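Local atomic coordinates of protein (adenylosuccinate lyase) (PDB entry 1C3C), a protein that catalyses two fumarate-releasing steps of de novo purine biosynthesis, the cleavage of adenylosuccinate and, as in its relatives, probably that of SAICAR. Residues K117-C120 with D121-E125. Residues are numbered along the deposited sequence; the frame is centred on the assembly and turned at random.
Sequences KEFC and DVLWE
Phe119 and Leu123, four residues apart on one helix, make the side-chain contact here, a CH-pi interaction. Leu123 CD1 stands 3.7 Å from the centroid of the Phe119 ring and only 6° off its normal, which places the methyl over the middle of one face. The branch carbon sits nearer the rim, with Leu123 CG 3.8 Å from Phe119 CE1. Phe119 has CG anti to its own nitrogen (chi1 -170°), beside the carbonyl carbon; although CB points away from 121-125, this torsion sets one ring face against the leucine methyl. An alanine in place of Phe119 would probably open a gap beneath Leu123 CD1 and leave that isobutyl group freer to turn.

Backbone hydrogen bonds supply the polar part. Asp121, Val122, Leu123 and Trp124 each donate N-H to the carbonyl four residues earlier. The straightest, Leu123 N to Phe119 O at 2.9 Å with an N-H...O angle of 166°, joins the same two residues as the CH-pi contact, whereas Trp124 N to Cys120 O measures 2.8 Å. Apolar carbons also lie against these carbonyls: Val122 CG2 is 3.5 Å from Glu118 O.

Outside the segments, Met160 of helix 149-173 touches Phe119, Cys120 and Leu123, while Thr327 of helix 303-332 meets Phe119 and Val122. Lys117, Glu118 and Asp121 are exposed. The arrangement is therefore a length of regular, amphipathic alpha helix within helix 93-129, with i to i+4 bonds and an i, i+4 aromatic-aliphatic pair, its apolar side packed into the long-helix bundle characteristic of the fumarase/aspartase superfamily.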
loop_
_atom_site.group_PDB
_atom_site.type_symbol
_atom_site.label_atom_id
_atom_site.label_comp_id
_atom_site.label_asym_id
_atom_site.label_seq_id
_atom_site.Cartn_x
_atom_site.Cartn_y
_atom_site.Cartn_z
ATOM N N LYS A 117 -23.286 15.223 2.987
ATOM C CA LYS A 117 -23.886 16.565 3.164
ATOM C C LYS A 117 -24.510 16.726 4.546
ATOM O O LYS A 117 -24.419 17.816 5.142
ATOM C CB LYS A 117 -24.958 16.784 2.082
ATOM C CG LYS A 117 -24.350 16.965 0.701
ATOM C CD LYS A 117 -25.508 17.133 -0.308
ATOM C CE LYS A 117 -24.881 17.332 -1.698
ATOM N NZ LYS A 117 -25.936 17.302 -2.756
ATOM N N GLU A 118 -25.169 15.699 5.078
ATOM C CA GLU A 118 -25.704 15.756 6.432
ATOM C C GLU A 118 -24.617 15.932 7.475
ATOM O O GLU A 118 -24.814 16.643 8.475
ATOM C CB GLU A 118 -26.522 14.492 6.810
ATOM C CG GLU A 118 -27.791 14.464 5.938
ATOM C CD GLU A 118 -28.666 13.254 6.235
ATOM O OE1 GLU A 118 -28.507 12.646 7.320
ATOM O OE2 GLU A 118 -29.524 12.915 5.376
ATOM N N PHE A 119 -23.503 15.238 7.306
ATOM C CA PHE A 119 -22.355 15.426 8.175
ATOM C C PHE A 119 -21.864 16.890 8.119
ATOM O O PHE A 119 -21.602 17.489 9.163
ATOM C CB PHE A 119 -21.206 14.467 7.803
ATOM C CG PHE A 119 -20.045 14.394 8.778
ATOM C CD1 PHE A 119 -20.173 14.650 10.130
ATOM C CD2 PHE A 119 -18.785 14.068 8.286
ATOM C CE1 PHE A 119 -19.095 14.589 10.989
ATOM C CE2 PHE A 119 -17.686 13.971 9.140
ATOM C CZ PHE A 119 -17.844 14.222 10.499
ATOM N N CYS A 120 -21.734 17.490 6.924
ATOM C CA CYS A 120 -21.383 18.899 6.816
ATOM C C CYS A 120 -22.347 19.784 7.595
ATOM O O CYS A 120 -21.950 20.757 8.263
ATOM C CB CYS A 120 -21.417 19.290 5.302
ATOM S SG CYS A 120 -19.980 18.662 4.403
ATOM N N ASP A 121 -23.662 19.486 7.481
ATOM C CA ASP A 121 -24.649 20.307 8.191
ATOM C C ASP A 121 -24.386 20.262 9.704
ATOM O O ASP A 121 -24.452 21.283 10.394
ATOM C CB ASP A 121 -26.073 19.843 7.892
ATOM C CG ASP A 121 -26.536 20.117 6.468
ATOM O OD1 ASP A 121 -25.986 20.976 5.745
ATOM O OD2 ASP A 121 -27.487 19.411 6.049
ATOM N N VAL A 122 -24.109 19.073 10.220
ATOM C CA VAL A 122 -23.805 18.901 11.643
ATOM C C VAL A 122 -22.539 19.649 12.029
ATOM O O VAL A 122 -22.482 20.319 13.076
ATOM C CB VAL A 122 -23.701 17.411 11.987
ATOM C CG1 VAL A 122 -23.030 17.185 13.339
ATOM C CG2 VAL A 122 -25.113 16.783 11.990
ATOM N N LEU A 123 -21.501 19.524 11.199
ATOM C CA LEU A 123 -20.253 20.245 11.474
ATOM C C LEU A 123 -20.448 21.761 11.465
ATOM O O LEU A 123 -19.869 22.411 12.354
ATOM C CB LEU A 123 -19.196 19.833 10.446
ATOM C CG LEU A 123 -18.685 18.381 10.620
ATOM C CD1 LEU A 123 -17.994 17.885 9.351
ATOM C CD2 LEU A 123 -17.657 18.311 11.743
ATOM N N TRP A 124 -21.248 22.281 10.516
ATOM C CA TRP A 124 -21.488 23.728 10.525
ATOM C C TRP A 124 -22.206 24.146 11.806
ATOM O O TRP A 124 -21.845 25.190 12.411
ATOM C CB TRP A 124 -22.355 24.086 9.328
ATOM C CG TRP A 124 -22.684 25.550 9.189
ATOM C CD1 TRP A 124 -23.927 26.109 9.339
ATOM C CD2 TRP A 124 -21.797 26.627 8.886
ATOM N NE1 TRP A 124 -23.860 27.482 9.136
ATOM C CE2 TRP A 124 -22.547 27.812 8.851
ATOM C CE3 TRP A 124 -20.415 26.695 8.656
ATOM C CZ2 TRP A 124 -21.965 29.055 8.597
ATOM C CZ3 TRP A 124 -19.831 27.919 8.395
ATOM C CH2 TRP A 124 -20.600 29.112 8.383
ATOM N N GLU A 125 -23.234 23.389 12.206
ATOM C CA GLU A 125 -23.969 23.689 13.451
ATOM C C GLU A 125 -23.019 23.707 14.652
ATOM O O GLU A 125 -23.089 24.613 15.477
ATOM C CB GLU A 125 -25.088 22.662 13.683
ATOM C CG GLU A 125 -26.063 22.935 14.805
ATOM C CD GLU A 125 -27.041 21.801 15.088
ATOM O OE1 GLU A 125 -27.812 21.856 16.091
ATOM O OE2 GLU A 125 -27.058 20.790 14.330
#